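Local coordinates for cytochrome c-552 (Thiobacillus ferrooxidans, PDB 1H1O), which carries electrons in the periplasm as a high-potential dihaem cytochrome of the c4 type, at residues Arg34-Lys40 with Asn84-Met90; Ile144-Thr149 with Met173-Ala177. One frame throughout, in Å; residues are numbered along the deposited sequence.

Interaction 1 of 2, residues Arg34-Lys40 with Asn84-Met90. With HEM (protoporphyrin IX containing Fe), chain D.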
ATOM      1  N   ARG A  34       1.293  -6.468   1.885  1.00 37.11           N
ATOM      2  CA  ARG A  34       1.463  -6.963   3.232  1.00 36.13           C
ATOM      3  C   ARG A  34       0.498  -6.094   4.027  1.00 36.75           C
ATOM      4  O   ARG A  34       0.247  -4.946   3.660  1.00 36.19           O
ATOM      5  CB  ARG A  34       2.910  -6.757   3.677  1.00 36.50           C
ATOM      6  CG  ARG A  34       3.864  -7.595   2.835  1.00 34.25           C
ATOM      7  CD  ARG A  34       5.309  -7.368   3.187  1.00 33.42           C
ATOM      8  NE  ARG A  34       6.162  -8.195   2.341  1.00 33.88           N
ATOM      9  CZ  ARG A  34       7.186  -7.732   1.637  1.00 36.60           C
ATOM     10  NH1 ARG A  34       7.482  -6.437   1.676  1.00 36.90           N
ATOM     11  NH2 ARG A  34       7.921  -8.562   0.909  1.00 34.54           N
ATOM     12  N   LEU A  35      -0.053  -6.638   5.100  1.00 37.72           N
ATOM     13  CA  LEU A  35      -1.016  -5.906   5.907  1.00 38.06           C
ATOM     14  C   LEU A  35      -0.543  -5.636   7.319  1.00 37.47           C
ATOM     15  O   LEU A  35      -1.074  -4.749   7.992  1.00 37.38           O
ATOM     16  CB  LEU A  35      -2.326  -6.683   5.969  1.00 38.90           C
ATOM     17  CG  LEU A  35      -2.890  -7.058   4.602  1.00 41.37           C
ATOM     18  CD1 LEU A  35      -4.231  -7.781   4.782  1.00 40.11           C
ATOM     19  CD2 LEU A  35      -3.047  -5.795   3.769  1.00 39.77           C
ATOM     20  N   ALA A  36       0.433  -6.421   7.768  1.00 38.19           N
ATOM     21  CA  ALA A  36       0.984  -6.289   9.109  1.00 39.42           C
ATOM     22  C   ALA A  36       1.378  -4.847   9.472  1.00 40.01           C
ATOM     23  O   ALA A  36       2.160  -4.200   8.771  1.00 39.71           O
ATOM     24  CB  ALA A  36       2.191  -7.209   9.262  1.00 37.29           C
ATOM     25  N   GLY A  37       0.821  -4.347  10.567  1.00 40.77           N
ATOM     26  CA  GLY A  37       1.166  -3.010  11.007  1.00 42.41           C
ATOM     27  C   GLY A  37       0.537  -1.861  10.250  1.00 43.26           C
ATOM     28  O   GLY A  37       0.797  -0.701  10.572  1.00 45.12           O
ATOM     29  N   GLN A  38      -0.281  -2.156   9.243  1.00 42.52           N
ATOM     30  CA  GLN A  38      -0.929  -1.088   8.494  1.00 41.36           C
ATOM     31  C   GLN A  38      -1.873  -0.434   9.502  1.00 42.84           C
ATOM     32  O   GLN A  38      -2.412  -1.111  10.382  1.00 42.56           O
ATOM     33  CB  GLN A  38      -1.711  -1.658   7.312  1.00 40.65           C
ATOM     34  CG  GLN A  38      -2.221  -0.607   6.328  1.00 39.29           C
ATOM     35  CD  GLN A  38      -1.119   0.363   5.898  1.00 39.70           C
ATOM     36  OE1 GLN A  38      -0.943   1.420   6.503  1.00 36.50           O
ATOM     37  NE2 GLN A  38      -0.354  -0.015   4.871  1.00 37.60           N
ATOM     38  N   HIS A  39      -2.071   0.872   9.391  1.00 41.81           N
ATOM     39  CA  HIS A  39      -2.931   1.571  10.337  1.00 42.74           C
ATOM     40  C   HIS A  39      -4.392   1.153  10.232  1.00 42.78           C
ATOM     41  O   HIS A  39      -4.918   0.928   9.139  1.00 41.73           O
ATOM     42  CB  HIS A  39      -2.774   3.078  10.150  1.00 42.97           C
ATOM     43  CG  HIS A  39      -1.352   3.529  10.228  1.00 43.25           C
ATOM     44  ND1 HIS A  39      -0.574   3.327  11.347  1.00 43.03           N
ATOM     45  CD2 HIS A  39      -0.544   4.103   9.304  1.00 42.84           C
ATOM     46  CE1 HIS A  39       0.654   3.753  11.108  1.00 44.64           C
ATOM     47  NE2 HIS A  39       0.698   4.227   9.875  1.00 43.76           N
ATOM     48  N   LYS A  40      -5.030   1.037  11.392  1.00 42.84           N
ATOM     49  CA  LYS A  40      -6.419   0.618  11.491  1.00 43.37           C
ATOM     50  C   LYS A  40      -7.345   1.376  10.550  1.00 43.02           C
ATOM     51  O   LYS A  40      -8.001   0.786   9.696  1.00 43.48           O
ATOM     52  CB  LYS A  40      -6.904   0.760  12.942  1.00 44.21           C
ATOM     53  CG  LYS A  40      -6.221  -0.206  13.915  1.00 47.36           C
ATOM     54  CD  LYS A  40      -6.767  -0.097  15.340  1.00 51.06           C
ATOM     55  CE  LYS A  40      -6.186   1.096  16.099  1.00 51.29           C
ATOM     56  NZ  LYS A  40      -4.733   0.908  16.375  1.00 54.58           N
ATOM     57  N   ASN A  84      -3.293  -4.656  11.940  1.00 44.36           N
ATOM     58  CA  ASN A  84      -2.578  -3.487  12.437  1.00 46.44           C
ATOM     59  C   ASN A  84      -1.645  -3.904  13.566  1.00 48.55           C
ATOM     60  O   ASN A  84      -0.542  -3.376  13.692  1.00 49.57           O
ATOM     61  CB  ASN A  84      -3.566  -2.423  12.943  1.00 47.86           C
ATOM     62  CG  ASN A  84      -2.870  -1.254  13.663  1.00 49.33           C
ATOM     63  OD1 ASN A  84      -1.961  -0.620  13.119  1.00 48.31           O
ATOM     64  ND2 ASN A  84      -3.308  -0.966  14.887  1.00 48.79           N
ATOM     65  N   ALA A  85      -2.091  -4.866  14.371  1.00 50.69           N
ATOM     66  CA  ALA A  85      -1.305  -5.359  15.498  1.00 53.05           C
ATOM     67  C   ALA A  85      -0.284  -6.426  15.122  1.00 54.22           C
ATOM     68  O   ALA A  85       0.683  -6.628  15.847  1.00 54.85           O
ATOM     69  CB  ALA A  85      -2.236  -5.893  16.585  1.00 52.77           C
ATOM     70  N   GLN A  86      -0.495  -7.106  13.998  1.00 57.39           N
ATOM     71  CA  GLN A  86       0.423  -8.158  13.557  1.00 59.91           C
ATOM     72  C   GLN A  86       1.883  -7.807  13.729  1.00 61.03           C
ATOM     73  O   GLN A  86       2.284  -6.664  13.529  1.00 61.23           O
ATOM     74  CB  GLN A  86       0.219  -8.496  12.085  1.00 62.08           C
ATOM     75  CG  GLN A  86      -0.802  -9.566  11.790  1.00 66.64           C
ATOM     76  CD  GLN A  86      -0.449 -10.343  10.522  1.00 69.36           C
ATOM     77  OE1 GLN A  86       0.217 -11.378  10.581  1.00 71.87           O
ATOM     78  NE2 GLN A  86      -0.875  -9.833   9.371  1.00 69.96           N
ATOM     79  N   LYS A  87       2.675  -8.807  14.089  1.00 62.76           N
ATOM     80  CA  LYS A  87       4.109  -8.639  14.262  1.00 64.55           C
ATOM     81  C   LYS A  87       4.776  -9.839  13.596  1.00 64.78           C
ATOM     82  O   LYS A  87       4.282 -10.960  13.698  1.00 65.97           O
ATOM     83  CB  LYS A  87       4.478  -8.606  15.746  1.00 65.52           C
ATOM     84  CG  LYS A  87       3.811  -7.499  16.540  1.00 66.69           C
ATOM     85  CD  LYS A  87       4.264  -6.121  16.112  1.00 66.80           C
ATOM     86  CE  LYS A  87       3.545  -5.068  16.935  1.00 68.04           C
ATOM     87  NZ  LYS A  87       3.852  -3.696  16.465  1.00 69.36           N
ATOM     88  N   PRO A  88       5.904  -9.617  12.903  1.00 64.61           N
ATOM     89  CA  PRO A  88       6.536  -8.302  12.744  1.00 63.89           C
ATOM     90  C   PRO A  88       5.792  -7.497  11.686  1.00 62.42           C
ATOM     91  O   PRO A  88       5.295  -8.064  10.709  1.00 63.04           O
ATOM     92  CB  PRO A  88       7.956  -8.645  12.272  1.00 64.05           C
ATOM     93  CG  PRO A  88       8.094 -10.147  12.486  1.00 65.07           C
ATOM     94  CD  PRO A  88       6.713 -10.661  12.256  1.00 64.82           C
ATOM     95  N   PRO A  89       5.687  -6.167  11.875  1.00 59.94           N
ATOM     96  CA  PRO A  89       4.995  -5.327  10.890  1.00 57.16           C
ATOM     97  C   PRO A  89       5.639  -5.568   9.528  1.00 54.30           C
ATOM     98  O   PRO A  89       6.769  -6.042   9.465  1.00 52.80           O
ATOM     99  CB  PRO A  89       5.223  -3.911  11.412  1.00 57.56           C
ATOM    100  CG  PRO A  89       6.483  -4.040  12.259  1.00 59.42           C
ATOM    101  CD  PRO A  89       6.238  -5.347  12.964  1.00 60.00           C
ATOM    102  N   MET A  90       4.928  -5.253   8.450  1.00 51.07           N
ATOM    103  CA  MET A  90       5.457  -5.480   7.106  1.00 48.37           C
ATOM    104  C   MET A  90       6.914  -5.055   6.980  1.00 49.62           C
ATOM    105  O   MET A  90       7.273  -3.911   7.271  1.00 47.56           O
ATOM    106  CB  MET A  90       4.607  -4.758   6.068  1.00 44.96           C
ATOM    107  CG  MET A  90       4.602  -3.269   6.204  1.00 40.89           C
ATOM    108  SD  MET A  90       3.429  -2.594   5.041  1.00 42.12           S
ATOM    109  CE  MET A  90       1.840  -3.049   5.833  1.00 36.49           C
TER
HETATM  110  CHA HEM D1185      -5.487  -5.714  -0.771  1.00 34.83           C
HETATM  111  CHB HEM D1185      -7.669  -6.856   3.350  1.00 35.76           C
HETATM  112  CHC HEM D1185      -8.356 -11.331   1.699  1.00 39.86           C
HETATM  113  CHD HEM D1185      -6.095 -10.242  -2.338  1.00 36.89           C
HETATM  114  C1A HEM D1185      -6.024  -5.613   0.514  1.00 33.69           C
HETATM  115  C2A HEM D1185      -6.053  -4.414   1.326  1.00 36.00           C
HETATM  116  C3A HEM D1185      -6.668  -4.740   2.498  1.00 35.93           C
HETATM  117  C4A HEM D1185      -7.011  -6.142   2.379  1.00 37.37           C
HETATM  118  CMA HEM D1185      -6.975  -3.883   3.700  1.00 33.48           C
HETATM  119  CAA HEM D1185      -5.499  -3.071   0.915  1.00 33.79           C
HETATM  120  CBA HEM D1185      -4.057  -2.838   1.420  1.00 34.33           C
HETATM  121  CGA HEM D1185      -3.478  -1.606   1.037  1.00 32.86           C
HETATM  122  O1A HEM D1185      -2.228  -1.485   1.296  1.00 29.99           O
HETATM  123  O2A HEM D1185      -4.103  -0.682   0.476  1.00 31.97           O
HETATM  124  C1B HEM D1185      -8.045  -8.181   3.249  1.00 37.92           C
HETATM  125  C2B HEM D1185      -8.778  -8.870   4.283  1.00 39.44           C
HETATM  126  C3B HEM D1185      -9.003 -10.130   3.812  1.00 40.10           C
HETATM  127  C4B HEM D1185      -8.368 -10.201   2.507  1.00 39.49           C
HETATM  128  CMB HEM D1185      -9.196  -8.227   5.593  1.00 38.48           C
HETATM  129  CAB HEM D1185      -9.755 -11.270   4.448  1.00 41.19           C
HETATM  130  CBB HEM D1185     -11.257 -10.984   4.726  1.00 43.58           C
HETATM  131  C1C HEM D1185      -7.793 -11.438   0.464  1.00 37.67           C
HETATM  132  C2C HEM D1185      -7.809 -12.630  -0.348  1.00 39.52           C
HETATM  133  C3C HEM D1185      -7.168 -12.294  -1.496  1.00 39.30           C
HETATM  134  C4C HEM D1185      -6.766 -10.940  -1.371  1.00 37.48           C
HETATM  135  CMC HEM D1185      -8.448 -13.921   0.087  1.00 38.64           C
HETATM  136  CAC HEM D1185      -6.895 -13.142  -2.751  1.00 39.75           C
HETATM  137  CBC HEM D1185      -8.182 -13.740  -3.393  1.00 40.54           C
HETATM  138  C1D HEM D1185      -5.719  -8.909  -2.271  1.00 36.20           C
HETATM  139  C2D HEM D1185      -5.043  -8.216  -3.351  1.00 33.89           C
HETATM  140  C3D HEM D1185      -4.903  -6.950  -2.918  1.00 33.89           C
HETATM  141  C4D HEM D1185      -5.456  -6.875  -1.566  1.00 35.37           C
HETATM  142  CMD HEM D1185      -4.651  -8.856  -4.661  1.00 33.73           C
HETATM  143  CAD HEM D1185      -4.332  -5.770  -3.627  1.00 31.64           C
HETATM  144  CBD HEM D1185      -5.510  -5.336  -4.647  1.00 32.04           C
HETATM  145  CGD HEM D1185      -5.505  -4.010  -5.101  1.00 31.04           C
HETATM  146  O1D HEM D1185      -4.512  -3.592  -5.725  1.00 31.82           O
HETATM  147  O2D HEM D1185      -6.499  -3.246  -4.932  1.00 28.41           O
HETATM  148  NA  HEM D1185      -6.607  -6.653   1.163  1.00 36.69           N
HETATM  149  NB  HEM D1185      -7.795  -8.999   2.164  1.00 37.88           N
HETATM  150  NC  HEM D1185      -7.141 -10.405  -0.184  1.00 38.87           N
HETATM  151  ND  HEM D1185      -5.955  -8.084  -1.202  1.00 33.80           N
HETATM  152 FE   HEM D1185      -6.845  -8.552   0.486  1.00 36.30          FE
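Met90 lies against the turn formed by Leu35 to Gln38, its side chain slanting across those of Arg34 and Gln38. CG of Met90 sits between its own backbone N and carbonyl carbon (chi1 63°), and a bend at chi3 carries the terminal methyl back over the loop, where CE lies between Arg34 O (3.3 Å) and Ala36 O (3.2 Å). At the root of the same side chain, CB packs on Arg34 CB at 3.5 Å; beyond CD the extended arginine leads away to a salt bridge with Asp26 and a hydrogen bond to Gly138 O. One backbone hydrogen bond ties the segments together: Met90 N donates to Ala36 O at 3.0 Å in a nearly straight bond (176°). Ala36 turns its methyl onto CB of Gln86 (3.7 Å) and the carbonyl oxygen of Pro88. Next to it, the CA of Gly37 makes a CA-H...O contact with Asn84 O at 3.2 Å; this residue has positive phi, and its CA lies 4.2 Å from Pro89 CB. Leu35 points the other way, and its CD1 meets the haem edge at CHB, 3.8 Å off. The arrangement is a type II beta turn in the class I cytochrome c fold, packed beside the C-terminal end of helix 73-85 and lining the first haem pocket with Leu35.

Interaction 2 of 2, residues Ile144-Thr149 with Met173-Ala177. With HEM (protoporphyrin IX containing Fe), chain C.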
ATOM      1  N   ILE A 144       3.640  -1.538  -4.531  1.00 32.79           N
ATOM      2  CA  ILE A 144       3.757  -0.087  -4.545  1.00 32.46           C
ATOM      3  C   ILE A 144       3.670   0.431  -5.980  1.00 32.69           C
ATOM      4  O   ILE A 144       2.868   1.321  -6.295  1.00 31.00           O
ATOM      5  CB  ILE A 144       5.082   0.344  -3.908  1.00 33.87           C
ATOM      6  CG1 ILE A 144       5.046   0.009  -2.421  1.00 31.08           C
ATOM      7  CG2 ILE A 144       5.332   1.841  -4.154  1.00 32.80           C
ATOM      8  CD1 ILE A 144       6.311   0.299  -1.705  1.00 35.40           C
ATOM      9  N   ILE A 145       4.486  -0.149  -6.851  1.00 32.64           N
ATOM     10  CA  ILE A 145       4.500   0.232  -8.261  1.00 33.74           C
ATOM     11  C   ILE A 145       3.108   0.083  -8.854  1.00 33.45           C
ATOM     12  O   ILE A 145       2.643   0.940  -9.608  1.00 34.48           O
ATOM     13  CB  ILE A 145       5.456  -0.654  -9.059  1.00 33.74           C
ATOM     14  CG1 ILE A 145       6.879  -0.471  -8.522  1.00 34.44           C
ATOM     15  CG2 ILE A 145       5.351  -0.325 -10.556  1.00 34.06           C
ATOM     16  CD1 ILE A 145       7.913  -1.317  -9.220  1.00 34.25           C
ATOM     17  N   GLN A 146       2.438  -1.005  -8.505  1.00 33.50           N
ATOM     18  CA  GLN A 146       1.099  -1.254  -9.024  1.00 33.06           C
ATOM     19  C   GLN A 146       0.116  -0.191  -8.568  1.00 32.69           C
ATOM     20  O   GLN A 146      -0.732   0.256  -9.330  1.00 33.33           O
ATOM     21  CB  GLN A 146       0.586  -2.620  -8.578  1.00 32.60           C
ATOM     22  CG  GLN A 146      -0.805  -2.925  -9.119  1.00 34.60           C
ATOM     23  CD  GLN A 146      -0.849  -2.815 -10.640  1.00 35.64           C
ATOM     24  OE1 GLN A 146      -1.163  -1.756 -11.203  1.00 34.52           O
ATOM     25  NE2 GLN A 146      -0.510  -3.906 -11.310  1.00 34.66           N
ATOM     26  N   GLN A 147       0.208   0.201  -7.308  1.00 31.14           N
ATOM     27  CA  GLN A 147      -0.709   1.209  -6.820  1.00 31.61           C
ATOM     28  C   GLN A 147      -0.378   2.580  -7.429  1.00 30.55           C
ATOM     29  O   GLN A 147      -1.270   3.336  -7.761  1.00 31.40           O
ATOM     30  CB  GLN A 147      -0.686   1.235  -5.298  1.00 29.72           C
ATOM     31  CG  GLN A 147      -1.052  -0.124  -4.706  1.00 29.59           C
ATOM     32  CD  GLN A 147      -2.349  -0.648  -5.282  1.00 31.16           C
ATOM     33  OE1 GLN A 147      -2.456  -1.824  -5.667  1.00 28.09           O
ATOM     34  NE2 GLN A 147      -3.345   0.222  -5.357  1.00 25.65           N
ATOM     35  N   LEU A 148       0.900   2.890  -7.597  1.00 29.42           N
ATOM     36  CA  LEU A 148       1.253   4.161  -8.187  1.00 31.59           C
ATOM     37  C   LEU A 148       0.728   4.178  -9.622  1.00 31.93           C
ATOM     38  O   LEU A 148       0.291   5.207 -10.128  1.00 33.45           O
ATOM     39  CB  LEU A 148       2.769   4.363  -8.136  1.00 29.58           C
ATOM     40  CG  LEU A 148       3.236   4.675  -6.713  1.00 30.45           C
ATOM     41  CD1 LEU A 148       4.754   4.811  -6.683  1.00 28.49           C
ATOM     42  CD2 LEU A 148       2.543   5.962  -6.230  1.00 29.48           C
ATOM     43  N   THR A 149       0.750   3.021 -10.269  1.00 32.94           N
ATOM     44  CA  THR A 149       0.252   2.915 -11.630  1.00 31.00           C
ATOM     45  C   THR A 149      -1.258   3.184 -11.633  1.00 32.06           C
ATOM     46  O   THR A 149      -1.771   3.928 -12.475  1.00 31.62           O
ATOM     47  CB  THR A 149       0.530   1.519 -12.182  1.00 32.92           C
ATOM     48  OG1 THR A 149       1.939   1.277 -12.126  1.00 32.66           O
ATOM     49  CG2 THR A 149       0.058   1.400 -13.636  1.00 31.23           C
ATOM     50  N   MET A 173       8.568   5.508 -10.012  1.00 37.83           N
ATOM     51  CA  MET A 173       7.715   4.609  -9.239  1.00 37.52           C
ATOM     52  C   MET A 173       8.571   3.468  -8.720  1.00 38.42           C
ATOM     53  O   MET A 173       8.437   3.051  -7.572  1.00 39.74           O
ATOM     54  CB  MET A 173       6.606   4.008 -10.097  1.00 37.52           C
ATOM     55  CG  MET A 173       5.492   4.957 -10.460  1.00 37.27           C
ATOM     56  SD  MET A 173       4.270   4.087 -11.437  1.00 38.67           S
ATOM     57  CE  MET A 173       3.206   5.460 -11.902  1.00 38.89           C
ATOM     58  N   LYS A 174       9.454   2.970  -9.580  1.00 39.08           N
ATOM     59  CA  LYS A 174      10.347   1.871  -9.223  1.00 40.81           C
ATOM     60  C   LYS A 174      11.317   2.288  -8.104  1.00 40.64           C
ATOM     61  O   LYS A 174      11.593   1.520  -7.182  1.00 39.51           O
ATOM     62  CB  LYS A 174      11.129   1.418 -10.455  1.00 40.53           C
ATOM     63  CG  LYS A 174      10.269   0.791 -11.548  1.00 43.89           C
ATOM     64  CD  LYS A 174      11.132   0.373 -12.730  1.00 47.05           C
ATOM     65  CE  LYS A 174      10.341  -0.418 -13.760  1.00 50.04           C
ATOM     66  NZ  LYS A 174      11.204  -0.801 -14.913  1.00 50.51           N
ATOM     67  N   ASP A 175      11.827   3.510  -8.188  1.00 39.65           N
ATOM     68  CA  ASP A 175      12.740   3.989  -7.168  1.00 38.82           C
ATOM     69  C   ASP A 175      12.056   4.131  -5.842  1.00 38.52           C
ATOM     70  O   ASP A 175      12.510   3.571  -4.853  1.00 37.09           O
ATOM     71  CB  ASP A 175      13.365   5.293  -7.611  1.00 40.96           C
ATOM     72  CG  ASP A 175      14.228   5.085  -8.807  1.00 42.21           C
ATOM     73  OD1 ASP A 175      14.420   3.886  -9.085  1.00 41.67           O
ATOM     74  OD2 ASP A 175      14.698   6.052  -9.451  1.00 44.14           O
ATOM     75  N   VAL A 176      10.946   4.851  -5.811  1.00 37.68           N
ATOM     76  CA  VAL A 176      10.247   5.000  -4.553  1.00 37.81           C
ATOM     77  C   VAL A 176       9.852   3.615  -4.031  1.00 35.54           C
ATOM     78  O   VAL A 176       9.940   3.360  -2.838  1.00 34.20           O
ATOM     79  CB  VAL A 176       9.015   5.895  -4.711  1.00 39.83           C
ATOM     80  CG1 VAL A 176       8.365   6.127  -3.360  1.00 41.79           C
ATOM     81  CG2 VAL A 176       9.440   7.221  -5.304  1.00 41.43           C
ATOM     82  N   ALA A 177       9.446   2.714  -4.923  1.00 34.91           N
ATOM     83  CA  ALA A 177       9.072   1.369  -4.501  1.00 35.32           C
ATOM     84  C   ALA A 177      10.278   0.633  -3.913  1.00 35.41           C
ATOM     85  O   ALA A 177      10.187   0.031  -2.838  1.00 34.89           O
ATOM     86  CB  ALA A 177       8.492   0.570  -5.682  1.00 35.10           C
TER
HETATM   87  CHA HEM C1184      -1.586   5.926  -0.535  1.00 29.37           C
HETATM   88  CHB HEM C1184       2.672   6.474  -2.655  1.00 27.99           C
HETATM   89  CHC HEM C1184       2.540  11.160  -1.538  1.00 29.64           C
HETATM   90  CHD HEM C1184      -1.664  10.581   0.608  1.00 33.06           C
HETATM   91  C1A HEM C1184      -0.402   5.651  -1.220  1.00 28.33           C
HETATM   92  C2A HEM C1184      -0.027   4.355  -1.741  1.00 29.99           C
HETATM   93  C3A HEM C1184       1.178   4.490  -2.335  1.00 29.35           C
HETATM   94  C4A HEM C1184       1.526   5.900  -2.176  1.00 30.61           C
HETATM   95  CMA HEM C1184       2.023   3.466  -3.035  1.00 29.03           C
HETATM   96  CAA HEM C1184      -0.860   3.126  -1.625  1.00 28.42           C
HETATM   97  CBA HEM C1184      -0.662   2.381  -0.314  1.00 33.43           C
HETATM   98  CGA HEM C1184      -1.284   1.142  -0.257  1.00 32.16           C
HETATM   99  O1A HEM C1184      -0.991   0.443   0.756  1.00 36.33           O
HETATM  100  O2A HEM C1184      -2.086   0.731  -1.103  1.00 35.12           O
HETATM  101  C1B HEM C1184       2.992   7.812  -2.528  1.00 31.46           C
HETATM  102  C2B HEM C1184       4.188   8.387  -3.085  1.00 27.86           C
HETATM  103  C3B HEM C1184       4.124   9.713  -2.793  1.00 29.65           C
HETATM  104  C4B HEM C1184       2.929   9.928  -2.033  1.00 30.94           C
HETATM  105  CMB HEM C1184       5.224   7.597  -3.852  1.00 30.02           C
HETATM  106  CAB HEM C1184       5.047  10.822  -3.157  1.00 32.66           C
HETATM  107  CBB HEM C1184       5.364  10.902  -4.683  1.00 31.08           C
HETATM  108  C1C HEM C1184       1.406  11.416  -0.846  1.00 30.66           C
HETATM  109  C2C HEM C1184       1.016  12.713  -0.350  1.00 32.16           C
HETATM  110  C3C HEM C1184      -0.191  12.519   0.235  1.00 32.75           C
HETATM  111  C4C HEM C1184      -0.507  11.143   0.121  1.00 32.20           C
HETATM  112  CMC HEM C1184       1.854  13.964  -0.526  1.00 32.27           C
HETATM  113  CAC HEM C1184      -1.142  13.528   0.917  1.00 33.26           C
HETATM  114  CBC HEM C1184      -1.466  14.773   0.029  1.00 32.34           C
HETATM  115  C1D HEM C1184      -2.026   9.252   0.495  1.00 34.03           C
HETATM  116  C2D HEM C1184      -3.276   8.708   1.011  1.00 32.50           C
HETATM  117  C3D HEM C1184      -3.256   7.416   0.682  1.00 33.03           C
HETATM  118  C4D HEM C1184      -1.981   7.157  -0.029  1.00 32.81           C
HETATM  119  CMD HEM C1184      -4.319   9.509   1.731  1.00 32.21           C
HETATM  120  CAD HEM C1184      -4.297   6.354   0.935  1.00 35.18           C
HETATM  121  CBD HEM C1184      -5.476   6.501  -0.127  1.00 36.37           C
HETATM  122  CGD HEM C1184      -6.654   5.811   0.246  1.00 40.20           C
HETATM  123  O1D HEM C1184      -7.373   6.235   1.219  1.00 40.12           O
HETATM  124  O2D HEM C1184      -7.011   4.777  -0.379  1.00 40.13           O
HETATM  125  NA  HEM C1184       0.542   6.578  -1.488  1.00 30.99           N
HETATM  126  NB  HEM C1184       2.220   8.765  -1.886  1.00 29.45           N
HETATM  127  NC  HEM C1184       0.456  10.457  -0.541  1.00 32.49           N
HETATM  128  ND  HEM C1184      -1.255   8.288  -0.131  1.00 29.58           N
HETATM  129 FE   HEM C1184       0.503   8.532  -0.992  1.00 31.88          FE
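With CG anti to the carbonyl carbon (chi1 -73°) and the chain extended beyond it, Met173 reaches from helix 170-182 across to helix 141-153. It runs alongside Leu148 but points the other way: CG rests 3.6 Å from Leu148 CB, and the terminal CE ends 3.4 Å from Leu148 O. The sulfur meets Thr149 OG1 at 3.7 Å, the two side chains roughly perpendicular. That hydroxyl donates to Ile145 O (2.6 Å), which also accepts Thr149 N from the other side of the peptide plane. One helical turn further along, Ala177 is the small residue at the close approach: its CB lies 3.4 Å from Ile145 CG1, a close carbon contact, and 3.7 Å from Ile144 CG2. The segment axes come within 9.0 Å at 137°. Leu148 CD2 and Val176 CG1 turn to the haem, the former 3.6 Å from CHB. Replacing Met173 with an alanine would probably open a gap beside Leu148 and Thr149, leaving Leu148 less firmly backed on the side away from the haem. No hydrogen bond crosses between these segments; they meet chiefly through apolar side chains, with the Met173 sulfur and methyl resting on polar oxygens and the Thr149 hydroxyl satisfied within its own helix.

Interaction 1 is complete before the first residue of interaction 2, and each belongs to a different cytochrome c unit of the dihaem protein. Their centres, 20 Å apart, flank the middle of the molecule; the nearest atoms remain about 8 Å apart. They share no helix: 34-40 and 84-90 join the loop leading into helix 40-51 to the end of helix 73-85 and the loop after it, whereas 144-149 and 173-177 pack helix 141-153 on helix 170-182. Each contact borders its own haem, yet the Gln38 side chain comes within about 4 Å of the second haem, Gln147 lines both pockets, and propionates of the two haems meet, consistent with electron transfer between them.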